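Local coordinates for protein putative phosphohistidine phosphatase, SixA (Nakamurella multipartita, PDB 4HBZ) that probably acts as a phosphatase of the histidine phosphatase superfamily, perhaps removing phosphate from phosphohistidine, at residues 21-26 / 114-119; 61-66 / 81-86; 69-74 / 92-97. All blocks are in the same frame, centred on the assembly; numbering follows the deposited sequence. Where two conformers were deposited one is given.

Contact 1 of 3, residues 21-26 / 114-119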
ATOM      1  N   THR A  21       4.954  -6.889  -7.480  1.00 12.49           N
ATOM      2  CA  THR A  21       4.737  -5.455  -7.259  1.00 12.28           C
ATOM      3  C   THR A  21       3.744  -5.257  -6.133  1.00 11.60           C
ATOM      4  O   THR A  21       2.652  -5.824  -6.159  1.00 11.93           O
ATOM      5  CB  THR A  21       4.187  -4.789  -8.514  1.00 13.06           C
ATOM      6  OG1 THR A  21       5.138  -4.961  -9.615  1.00 15.34           O
ATOM      7  CG2 THR A  21       3.896  -3.350  -8.303  1.00 14.20           C
ATOM      8  N   LEU A  22       4.164  -4.497  -5.156  1.00 11.01           N
ATOM      9  CA  LEU A  22       3.357  -4.154  -4.009  1.00 11.02           C
ATOM     10  C   LEU A  22       3.053  -2.677  -3.971  1.00 11.17           C
ATOM     11  O   LEU A  22       3.961  -1.855  -4.108  1.00 11.99           O
ATOM     12  CB  LEU A  22       4.110  -4.516  -2.728  1.00 11.72           C
ATOM     13  CG  LEU A  22       3.427  -4.194  -1.422  1.00 11.98           C
ATOM     14  CD1 LEU A  22       2.152  -4.989  -1.261  1.00 12.63           C
ATOM     15  CD2 LEU A  22       4.362  -4.450  -0.221  1.00 13.23           C
ATOM     16  N   VAL A  23       1.786  -2.312  -3.847  1.00 10.29           N
ATOM     17  CA  VAL A  23       1.377  -0.915  -3.773  1.00 10.42           C
ATOM     18  C   VAL A  23       0.795  -0.702  -2.371  1.00 10.59           C
ATOM     19  O   VAL A  23      -0.162  -1.406  -1.979  1.00 10.80           O
ATOM     20  CB  VAL A  23       0.317  -0.539  -4.820  1.00 11.03           C
ATOM     21  CG1 VAL A  23       0.011   0.950  -4.700  1.00 11.32           C
ATOM     22  CG2 VAL A  23       0.844  -0.861  -6.212  1.00 11.71           C
ATOM     23  N   LEU A  24       1.396   0.201  -1.621  1.00  9.97           N
ATOM     24  CA  LEU A  24       0.966   0.551  -0.290  1.00 10.32           C
ATOM     25  C   LEU A  24       0.319   1.925  -0.314  1.00  9.75           C
ATOM     26  O   LEU A  24       1.021   2.897  -0.560  1.00 10.66           O
ATOM     27  CB  LEU A  24       2.121   0.512   0.691  1.00 10.84           C
ATOM     28  CG  LEU A  24       2.853  -0.790   0.930  1.00 11.29           C
ATOM     29  CD1 LEU A  24       4.003  -0.614   1.876  1.00 11.85           C
ATOM     30  CD2 LEU A  24       1.843  -1.854   1.393  1.00 11.84           C
HETATM   31  N   MSE A  25      -0.990   2.017  -0.080  1.00 10.22           N
HETATM   32  CA  MSE A  25      -1.740   3.257  -0.214  1.00 10.15           C
HETATM   33  C   MSE A  25      -2.325   3.658   1.087  1.00 10.56           C
HETATM   34  O   MSE A  25      -2.999   2.865   1.760  1.00 10.48           O
HETATM   35  CB  MSE A  25      -2.839   3.061  -1.274  1.00 11.11           C
HETATM   36  CG  MSE A  25      -3.556   4.380  -1.513  1.00 10.74           C
HETATM   37 SE   MSE A  25      -4.708   4.228  -3.103  0.90 12.78          SE
HETATM   38  CE  MSE A  25      -5.210   6.155  -3.204  1.00 15.80           C
ATOM     39  N   ARG A  26      -2.192   4.937   1.390  1.00 10.42           N
ATOM     40  CA  ARG A  26      -2.959   5.552   2.488  1.00 10.03           C
ATOM     41  C   ARG A  26      -4.266   6.103   1.908  1.00 10.36           C
ATOM     42  O   ARG A  26      -4.263   6.757   0.853  1.00 11.67           O
ATOM     43  CB  ARG A  26      -2.142   6.691   3.126  1.00 10.48           C
ATOM     44  CG  ARG A  26      -2.896   7.408   4.232  1.00 11.32           C
ATOM     45  CD  ARG A  26      -2.078   8.553   4.779  1.00 12.48           C
ATOM     46  NE  ARG A  26      -2.778   9.227   5.864  1.00 13.74           N
ATOM     47  CZ  ARG A  26      -2.288  10.292   6.509  1.00 16.22           C
ATOM     48  NH1 ARG A  26      -1.122  10.788   6.217  1.00 16.89           N
ATOM     49  NH2 ARG A  26      -2.971  10.793   7.539  1.00 19.01           N
ATOM     50  N   THR A 114       0.618  -8.582  -8.585  1.00 12.61           N
ATOM     51  CA  THR A 114       0.459  -7.176  -8.136  1.00 12.71           C
ATOM     52  C   THR A 114      -0.595  -7.125  -7.029  1.00 11.87           C
ATOM     53  O   THR A 114      -1.715  -7.585  -7.215  1.00 12.47           O
ATOM     54  CB  THR A 114       0.042  -6.282  -9.316  1.00 13.20           C
ATOM     55  OG1 THR A 114       0.937  -6.529 -10.412  1.00 14.76           O
ATOM     56  CG2 THR A 114       0.056  -4.821  -8.987  1.00 13.94           C
ATOM     57  N   VAL A 115      -0.176  -6.642  -5.884  1.00 10.82           N
ATOM     58  CA  VAL A 115      -1.030  -6.486  -4.689  1.00 10.83           C
ATOM     59  C   VAL A 115      -1.130  -5.044  -4.263  1.00 10.95           C
ATOM     60  O   VAL A 115      -0.133  -4.369  -4.178  1.00 11.88           O
ATOM     61  CB  VAL A 115      -0.518  -7.352  -3.527  1.00 11.17           C
ATOM     62  CG1 VAL A 115      -1.305  -7.106  -2.278  1.00 11.30           C
ATOM     63  CG2 VAL A 115      -0.516  -8.825  -3.892  1.00 11.76           C
ATOM     64  N   LEU A 116      -2.356  -4.579  -4.013  1.00 10.55           N
ATOM     65  CA  LEU A 116      -2.618  -3.258  -3.482  1.00 10.55           C
ATOM     66  C   LEU A 116      -3.105  -3.393  -2.040  1.00 10.96           C
ATOM     67  O   LEU A 116      -4.031  -4.163  -1.783  1.00 11.63           O
ATOM     68  CB  LEU A 116      -3.709  -2.614  -4.342  1.00 11.35           C
ATOM     69  CG  LEU A 116      -4.269  -1.272  -3.821  1.00 10.98           C
ATOM     70  CD1 LEU A 116      -3.196  -0.179  -3.715  1.00 10.66           C
ATOM     71  CD2 LEU A 116      -5.431  -0.773  -4.696  1.00 12.45           C
ATOM     72  N   VAL A 117      -2.558  -2.578  -1.170  1.00 10.20           N
ATOM     73  CA  VAL A 117      -2.985  -2.463   0.220  1.00 10.40           C
ATOM     74  C   VAL A 117      -3.553  -1.076   0.432  1.00 10.82           C
ATOM     75  O   VAL A 117      -2.871  -0.117   0.127  1.00 11.11           O
ATOM     76  CB  VAL A 117      -1.831  -2.701   1.201  1.00 10.80           C
ATOM     77  CG1 VAL A 117      -2.257  -2.569   2.667  1.00 12.05           C
ATOM     78  CG2 VAL A 117      -1.168  -4.071   0.952  1.00 12.72           C
ATOM     79  N   VAL A 118      -4.786  -0.944   0.939  1.00 10.48           N
ATOM     80  CA  VAL A 118      -5.381   0.350   1.225  1.00 10.87           C
ATOM     81  C   VAL A 118      -5.628   0.418   2.727  1.00 10.66           C
ATOM     82  O   VAL A 118      -6.438  -0.315   3.292  1.00 11.07           O
ATOM     83  CB  VAL A 118      -6.686   0.552   0.425  1.00 11.10           C
ATOM     84  CG1 VAL A 118      -7.192   1.978   0.633  1.00 12.01           C
ATOM     85  CG2 VAL A 118      -6.472   0.290  -1.095  1.00 11.83           C
ATOM     86  N   GLY A 119      -4.846   1.259   3.368  1.00 10.06           N
ATOM     87  CA  GLY A 119      -4.937   1.372   4.808  1.00 10.20           C
ATOM     88  C   GLY A 119      -4.709   2.764   5.340  1.00 10.40           C
ATOM     89  O   GLY A 119      -5.020   3.764   4.704  1.00 11.01           O
TER

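Contact 2 of 3, residues 61-66 / 81-86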
ATOM      1  N   PRO A  61       1.063  -2.957 -13.830  1.00 15.71           N
ATOM      2  CA  PRO A  61       0.240  -4.092 -14.138  1.00 16.06           C
ATOM      3  C   PRO A  61      -1.067  -4.094 -13.416  1.00 14.89           C
ATOM      4  O   PRO A  61      -1.174  -3.534 -12.309  1.00 14.82           O
ATOM      5  CB  PRO A  61       1.129  -5.290 -13.714  1.00 17.43           C
ATOM      6  CG  PRO A  61       2.512  -4.746 -13.713  1.00 18.40           C
ATOM      7  CD  PRO A  61       2.336  -3.350 -13.201  1.00 17.71           C
ATOM      8  N   ALA A  62      -2.068  -4.736 -13.998  1.00 15.66           N
ATOM      9  CA  ALA A  62      -3.367  -4.802 -13.353  1.00 15.38           C
ATOM     10  C   ALA A  62      -3.249  -5.400 -11.959  1.00 14.51           C
ATOM     11  O   ALA A  62      -2.555  -6.385 -11.747  1.00 15.75           O
ATOM     12  CB  ALA A  62      -4.344  -5.651 -14.163  1.00 17.65           C
ATOM     13  N   VAL A  63      -3.909  -4.775 -11.013  1.00 13.30           N
ATOM     14  CA  VAL A  63      -3.867  -5.302  -9.650  1.00 12.22           C
ATOM     15  C   VAL A  63      -4.599  -6.653  -9.633  1.00 12.97           C
ATOM     16  O   VAL A  63      -5.704  -6.800 -10.127  1.00 14.39           O
ATOM     17  CB  VAL A  63      -4.479  -4.299  -8.648  1.00 12.66           C
ATOM     18  CG1 VAL A  63      -4.705  -4.936  -7.291  1.00 12.82           C
ATOM     19  CG2 VAL A  63      -3.608  -3.062  -8.533  1.00 13.06           C
ATOM     20  N   ASP A  64      -3.987  -7.640  -8.956  1.00 12.49           N
ATOM     21  CA  ASP A  64      -4.591  -8.967  -8.833  1.00 13.23           C
ATOM     22  C   ASP A  64      -5.425  -9.127  -7.574  1.00 13.00           C
ATOM     23  O   ASP A  64      -6.473  -9.801  -7.587  1.00 14.44           O
ATOM     24  CB  ASP A  64      -3.556 -10.085  -8.883  1.00 14.15           C
ATOM     25  CG  ASP A  64      -2.771 -10.069 -10.172  1.00 16.06           C
ATOM     26  OD1 ASP A  64      -3.424 -10.201 -11.259  1.00 17.99           O
ATOM     27  OD2 ASP A  64      -1.531  -9.869 -10.121  1.00 16.50           O
ATOM     28  N   VAL A  65      -4.948  -8.539  -6.482  0.50 12.33           N
ATOM     29  CA  VAL A  65      -5.542  -8.716  -5.150  0.50 12.13           C
ATOM     30  C   VAL A  65      -5.424  -7.403  -4.379  0.50 11.73           C
ATOM     31  O   VAL A  65      -4.383  -6.745  -4.439  0.50 11.53           O
ATOM     32  CB  VAL A  65      -4.800  -9.830  -4.376  0.50 11.75           C
ATOM     33  CG1 VAL A  65      -5.342  -9.999  -2.981  0.50 11.71           C
ATOM     34  CG2 VAL A  65      -4.872 -11.148  -5.149  0.50 11.79           C
ATOM     35  N   VAL A  66      -6.495  -7.017  -3.688  1.00 11.88           N
ATOM     36  CA  VAL A  66      -6.471  -5.836  -2.832  1.00 11.98           C
ATOM     37  C   VAL A  66      -6.718  -6.358  -1.414  1.00 11.72           C
ATOM     38  O   VAL A  66      -7.584  -7.236  -1.195  1.00 13.06           O
ATOM     39  CB  VAL A  66      -7.594  -4.859  -3.182  1.00 12.55           C
ATOM     40  CG1 VAL A  66      -7.514  -3.618  -2.314  1.00 13.50           C
ATOM     41  CG2 VAL A  66      -7.479  -4.462  -4.637  1.00 12.52           C
ATOM     42  N   THR A  81     -10.802   4.382  -7.107  1.00 13.17           N
ATOM     43  CA  THR A  81      -9.702   4.024  -7.995  1.00 13.01           C
ATOM     44  C   THR A  81     -10.164   3.354  -9.241  1.00 13.90           C
ATOM     45  O   THR A  81      -9.418   3.292 -10.233  1.00 14.61           O
ATOM     46  CB  THR A  81      -8.643   3.074  -7.345  1.00 13.11           C
ATOM     47  OG1 THR A  81      -9.240   1.794  -7.130  1.00 14.46           O
ATOM     48  CG2 THR A  81      -8.018   3.593  -6.134  1.00 12.75           C
ATOM     49  N   GLY A  82     -11.347   2.756  -9.223  1.00 14.40           N
ATOM     50  CA  GLY A  82     -11.819   2.026 -10.369  1.00 15.11           C
ATOM     51  C   GLY A  82     -11.161   0.682 -10.641  1.00 16.23           C
ATOM     52  O   GLY A  82     -11.383   0.093 -11.719  1.00 17.65           O
ATOM     53  N   ILE A  83     -10.320   0.228  -9.710  1.00 15.65           N
ATOM     54  CA  ILE A  83      -9.681  -1.063  -9.784  1.00 16.64           C
ATOM     55  C   ILE A  83     -10.654  -2.182  -9.453  1.00 18.31           C
ATOM     56  O   ILE A  83     -11.275  -2.165  -8.375  1.00 19.25           O
ATOM     57  CB  ILE A  83      -8.471  -1.043  -8.856  1.00 16.23           C
ATOM     58  CG1 ILE A  83      -7.401  -0.061  -9.408  1.00 16.25           C
ATOM     59  CG2 ILE A  83      -7.820  -2.437  -8.700  1.00 17.62           C
ATOM     60  CD1 ILE A  83      -6.292   0.300  -8.438  1.00 16.70           C
ATOM     61  N   SER A  84     -10.788  -3.112 -10.393  0.50 19.56           N
ATOM     62  CA  SER A  84     -11.608  -4.298 -10.253  0.50 20.93           C
ATOM     63  C   SER A  84     -10.602  -5.418 -10.021  0.50 21.79           C
ATOM     64  O   SER A  84      -9.777  -5.744 -10.889  0.50 23.56           O
ATOM     65  CB  SER A  84     -12.447  -4.515 -11.527  0.50 21.97           C
ATOM     66  OG  SER A  84     -13.256  -5.673 -11.439  0.50 23.78           O
ATOM     67  N   ALA A  85     -10.627  -5.982  -8.835  1.00 22.39           N
ATOM     68  CA  ALA A  85      -9.742  -7.081  -8.499  1.00 21.73           C
ATOM     69  C   ALA A  85     -10.434  -7.830  -7.380  1.00 22.89           C
ATOM     70  O   ALA A  85     -11.464  -7.405  -6.904  1.00 28.49           O
ATOM     71  CB  ALA A  85      -8.378  -6.568  -8.059  1.00 20.97           C
ATOM     72  N   GLN A  86      -9.899  -8.938  -6.963  1.00 22.18           N
ATOM     73  CA  GLN A  86     -10.489  -9.588  -5.795  1.00 23.54           C
ATOM     74  C   GLN A  86     -10.066  -8.772  -4.568  1.00 19.44           C
ATOM     75  O   GLN A  86      -8.912  -8.373  -4.484  1.00 19.02           O
ATOM     76  CB  GLN A  86     -10.081 -11.048  -5.689  1.00 28.98           C
ATOM     77  CG  GLN A  86      -8.613 -11.375  -5.737  1.00 34.10           C
ATOM     78  CD  GLN A  86      -8.331 -12.909  -5.656  1.00 40.48           C
ATOM     79  OE1 GLN A  86      -8.526 -13.532  -4.612  1.00 43.81           O
ATOM     80  NE2 GLN A  86      -7.867 -13.501  -6.764  1.00 44.65           N
TER
HETATM   81  O   HOH W   1      -7.362  -5.294 -11.716  1.00 23.59           O
HETATM   82  O   HOH W   2      -8.568 -10.347  -9.122  1.00 31.81           O

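Contact 3 of 3, residues 69-74 / 92-97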
ATOM      1  N   SER A  69      -8.577  -2.044   4.496  1.00 11.81           N
ATOM      2  CA  SER A  69      -9.257  -1.756   5.758  1.00 11.37           C
ATOM      3  C   SER A  69     -10.772  -1.658   5.564  1.00 11.78           C
ATOM      4  O   SER A  69     -11.269  -1.167   4.556  1.00 11.93           O
ATOM      5  CB  SER A  69      -8.740  -0.435   6.311  1.00 11.71           C
ATOM      6  OG  SER A  69      -9.495  -0.007   7.402  1.00 11.82           O
ATOM      7  N   THR A  70     -11.507  -2.102   6.572  1.00 11.98           N
ATOM      8  CA  THR A  70     -12.962  -2.091   6.548  1.00 13.33           C
ATOM      9  C   THR A  70     -13.567  -0.693   6.742  1.00 13.22           C
ATOM     10  O   THR A  70     -14.761  -0.504   6.534  1.00 13.66           O
ATOM     11  CB  THR A  70     -13.517  -3.025   7.603  1.00 14.62           C
ATOM     12  OG1 THR A  70     -12.882  -2.712   8.857  1.00 14.69           O
ATOM     13  CG2 THR A  70     -13.265  -4.507   7.195  1.00 15.38           C
ATOM     14  N   ALA A  71     -12.755   0.301   7.104  1.00 12.96           N
ATOM     15  CA  ALA A  71     -13.277   1.655   7.315  1.00 12.97           C
ATOM     16  C   ALA A  71     -13.944   2.158   6.017  1.00 12.41           C
ATOM     17  O   ALA A  71     -13.480   1.842   4.891  1.00 13.14           O
ATOM     18  CB  ALA A  71     -12.195   2.609   7.728  1.00 13.29           C
ATOM     19  N   ALA A  72     -14.964   2.978   6.163  1.00 12.35           N
ATOM     20  CA  ALA A  72     -15.617   3.603   4.980  1.00 13.38           C
ATOM     21  C   ALA A  72     -14.576   4.315   4.091  1.00 12.60           C
ATOM     22  O   ALA A  72     -14.607   4.218   2.885  1.00 12.43           O
ATOM     23  CB  ALA A  72     -16.723   4.543   5.384  1.00 13.45           C
ATOM     24  N   ARG A  73     -13.643   5.036   4.691  1.00 12.32           N
ATOM     25  CA  ARG A  73     -12.751   5.865   3.909  1.00 11.89           C
ATOM     26  C   ARG A  73     -11.771   5.098   3.067  1.00 11.76           C
ATOM     27  O   ARG A  73     -11.392   5.529   1.968  1.00 12.79           O
ATOM     28  CB  ARG A  73     -12.037   6.897   4.797  1.00 11.71           C
ATOM     29  CG  ARG A  73     -11.166   6.324   5.936  1.00 11.37           C
ATOM     30  CD  ARG A  73     -10.842   7.443   6.917  1.00 12.31           C
ATOM     31  NE  ARG A  73     -10.075   7.048   8.103  1.00 12.04           N
ATOM     32  CZ  ARG A  73     -10.620   6.663   9.270  1.00 12.68           C
ATOM     33  NH1 ARG A  73     -11.931   6.385   9.391  1.00 12.87           N
ATOM     34  NH2 ARG A  73      -9.853   6.523  10.333  1.00 13.18           N
ATOM     35  N   THR A  74     -11.332   3.942   3.559  1.00 11.31           N
ATOM     36  CA  THR A  74     -10.487   3.039   2.798  1.00 11.35           C
ATOM     37  C   THR A  74     -11.308   2.305   1.705  1.00 11.66           C
ATOM     38  O   THR A  74     -10.903   2.210   0.564  1.00 12.41           O
ATOM     39  CB  THR A  74      -9.760   2.053   3.749  1.00 12.12           C
ATOM     40  OG1 THR A  74     -10.687   1.627   4.749  1.00 12.41           O
ATOM     41  CG2 THR A  74      -8.602   2.754   4.460  1.00 11.72           C
ATOM     42  N   GLU A  92      -8.271  -6.144  10.565  1.00 15.14           N
ATOM     43  CA  GLU A  92      -6.867  -6.071  10.965  1.00 15.89           C
ATOM     44  C   GLU A  92      -6.171  -4.856  10.380  1.00 15.01           C
ATOM     45  O   GLU A  92      -5.242  -4.342  10.996  1.00 16.14           O
ATOM     46  CB  GLU A  92      -6.100  -7.333  10.572  1.00 17.43           C
ATOM     47  CG  GLU A  92      -6.554  -8.645  11.266  1.00 20.77           C
ATOM     48  CD  GLU A  92      -7.806  -9.301  10.708  1.00 23.49           C
ATOM     49  OE1 GLU A  92      -8.554  -8.772   9.861  1.00 19.53           O
ATOM     50  OE2 GLU A  92      -8.086 -10.418  11.198  1.00 27.20           O
ATOM     51  N   LEU A  93      -6.630  -4.337   9.231  1.00 12.70           N
ATOM     52  CA  LEU A  93      -6.003  -3.172   8.613  1.00 12.29           C
ATOM     53  C   LEU A  93      -6.534  -1.871   9.188  1.00 12.33           C
ATOM     54  O   LEU A  93      -5.995  -0.823   8.876  1.00 12.74           O
ATOM     55  CB  LEU A  93      -6.144  -3.185   7.105  1.00 12.64           C
ATOM     56  CG  LEU A  93      -5.027  -3.807   6.276  1.00 13.70           C
ATOM     57  CD1 LEU A  93      -4.745  -5.243   6.673  1.00 14.46           C
ATOM     58  CD2 LEU A  93      -5.270  -3.675   4.787  1.00 14.91           C
ATOM     59  N   TYR A  94      -7.574  -1.924  10.014  1.00 12.63           N
ATOM     60  CA  TYR A  94      -8.111  -0.737  10.695  1.00 12.77           C
ATOM     61  C   TYR A  94      -7.413  -0.636  12.060  1.00 13.45           C
ATOM     62  O   TYR A  94      -7.905  -1.070  13.077  1.00 15.18           O
ATOM     63  CB  TYR A  94      -9.618  -0.828  10.815  1.00 13.38           C
ATOM     64  CG  TYR A  94     -10.247   0.348  11.530  1.00 13.66           C
ATOM     65  CD1 TYR A  94     -10.231   1.619  10.983  1.00 13.06           C
ATOM     66  CD2 TYR A  94     -10.910   0.174  12.748  1.00 14.78           C
ATOM     67  CE1 TYR A  94     -10.823   2.673  11.585  1.00 12.75           C
ATOM     68  CE2 TYR A  94     -11.518   1.248  13.380  1.00 14.89           C
ATOM     69  CZ  TYR A  94     -11.440   2.515  12.781  1.00 15.15           C
ATOM     70  OH  TYR A  94     -12.093   3.556  13.439  1.00 15.56           O
ATOM     71  N   GLY A  95      -6.226  -0.060  12.031  1.00 12.90           N
ATOM     72  CA  GLY A  95      -5.413   0.103  13.221  1.00 13.00           C
ATOM     73  C   GLY A  95      -4.353  -0.919  13.460  1.00 13.32           C
ATOM     74  O   GLY A  95      -3.593  -0.797  14.417  1.00 13.27           O
ATOM     75  N   GLY A  96      -4.238  -1.937  12.596  1.00 12.75           N
ATOM     76  CA  GLY A  96      -3.142  -2.851  12.688  1.00 12.56           C
ATOM     77  C   GLY A  96      -1.798  -2.182  12.469  1.00 11.91           C
ATOM     78  O   GLY A  96      -1.719  -1.097  11.899  1.00 11.76           O
ATOM     79  N   GLY A  97      -0.762  -2.843  12.948  1.00 12.64           N
ATOM     80  CA  GLY A  97       0.633  -2.402  12.736  1.00 12.16           C
ATOM     81  C   GLY A  97       1.276  -3.073  11.523  1.00 12.24           C
ATOM     82  O   GLY A  97       0.644  -3.805  10.762  1.00 12.79           O
TER

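Contact 1 of 3, residues 21-26 / 114-119
Val23 holds CG1 anti to the backbone N (chi1 -177°), while Leu116 swings its CD1 branch back across the strand-to-strand gap, and the two methyls, Val23 CG1 and Leu116 CD1, come to 3.5 Å. They meet between two central strands of the mixed sheet in the alpha/beta histidine phosphatase fold, 20-26 and 114-119, which run parallel: their axes differ by 13° and approach to 4.8 Å. The register is unbroken from Thr21 opposite Thr114 to Arg26 opposite Gly119. The hydrogen bonding is that of a regular parallel pair, Val23 giving its N to Val115 O (2.8 Å) and its O to Val117 N, so that Val23 bonds to the residues on either side of its partner Leu116.

On the face that carries Val23, Leu116 CD1 also lies 4.1 Å from Met25 CB; beyond CG the selenomethionine chain runs out extended, leading away from strand 114-119. Thr21 and Thr114 stand alongside each other and point the same way at the start of the pair. Thr77 of helix 72-81 touches both Met25 and Val118 here. The other face is wholly aliphatic at its centre: Val117 CG2 meets both Leu24 CD2, at 3.8 Å, and Leu22 CD1, at 4.1 Å, with helix 123-138 covering this face through Ile124 and Leu131.

Strand 20-26 uses its second edge for antiparallel strand 159-164, pairing Leu22 with Leu162, which makes it the switch point of the mixed sheet. Its last residue, Arg26, stretches fully extended and bonds through NH1 to Phe154 O. Beside it the parallel pairing finishes with Gly119 N donating to Met25 O at 2.9 Å, a nearly straight bond of 176° at the hydrogen.

Contact 2 of 3, residues 61-66 / 81-86
Val65 and Gln86 form a single parallel bridge, secured by Val66 N donating to Gln86 O (2.9 Å, 161° at the hydrogen), where strands 65-69 and 86-90 first come together. Upstream of it the two chains splay apart, and water spans the difference. One molecule donates to both Val63 O, at 2.7 Å, and Ser84 O, although a second conformer of Ser84 makes the latter bond less certain; another water donates to Asp64 O and accepts from Gln86 N.

Beneath these waters the apolar groups close up. Val63 sets its CB 3.8 Å from Ile83 CG2, and the methyl of Ala85 sits at the middle of the contact, with CB 3.4 Å from Val63 O and 4.1 Å from Val66 CG2. Gln86 places CG between its own backbone N and carbonyl carbon (chi1 52°), which lays the start of its extended chain against the opposite backbone, CG being 3.2 Å from Asp64 O. Asp64 points its CB away from segment 81-86, and its OD2 accepts from the backbone N atoms of Ser113 and Thr114.

The incoming loop is shaped by an ST turn: Thr81 OG1 accepts from Ile83 N at 3.2 Å, with Gly82 taking a positive phi of 73° directly after helix 72-81. The arrangement is one end of a beta-alpha-beta crossover, strand 65-69, helix 72-81 and edge strand 86-90. Ile83 fills the angle between layers, touching Leu56 and Arg57 of helix 43-59 and Leu116 of strand 114-119, the neighbour of 65-69 on its other edge.

Contact 3 of 3, residues 69-74 / 92-97
The tight part is Ser69 against Leu93 and the start of Tyr94: Leu93 CB lies 3.7 Å from Ser69 CA, and Leu93 CD2 stands 3.7 Å from Ser69 N. The serine oxygen, Ser69 OG, then comes to 3.5 Å from Tyr94 CB, a position it reaches because OG is anti to the backbone N (chi1 171°). The same torsion lets OG accept from Ala71 N at 3.3 Å, with 172° at the hydrogen, forming an ST turn just before helix 72-81. OG is also hydrogen-bonded to His120 NE2. An alanine at Ser69 is likely to leave both Ala71 N and His120 NE2 without this partner and to free the turn before the helix.

Along the ring of Tyr94, a partly exposed residue, the fit is looser. Ala71 CB reaches the ring at Tyr94 CD1, 3.9 Å away, and farther out Arg73 NH2 stays 4.2 Å from Tyr94 CE1, near the ring plane at its edge. The guanidinium and ring planes lie 81° apart, and no hydrogen bond joins the two segments. What links the two polar ends is Asp36: its OD2 makes a salt bridge with Arg73 NH2 and a hydrogen bond with Tyr94 OH, which would probably hold the hydroxyl end of Tyr94 and the Arg73 guanidinium in place relative to each other.

Tyr94 also meets His37 edge-to-face and the ring of His120, while Arg73 touches His27. A pair of histidines brought together at the C-terminal ends of parallel strands is the hallmark of the histidine phosphatase site; His27 and His120 fit that pattern, and this contact probably forms part of its wall.

How the contacts relate
From the N terminus the chain runs first through strand 20-26, which waits until residues 114-119 for its partner, so contact 1 closes the longest loop, and contacts 2 and 3 are both nested inside it. Those two cross each other: their segments alternate as 61-66, 69-74, 81-86 and 92-97. Contact 2 ties the entry of strand 65-69 to the loop before edge strand 86-90; contact 3 ties the segment leading into helix 72-81 to the turn before helix 98-106. Strand 114-119 meets both, through Leu116 N with Val65 O (3.0 Å) and Val118 O with Ser69 N (3.0 Å), both probable hydrogen bonds. Contacts 2 and 3 lie about 18 Å apart, centre to centre.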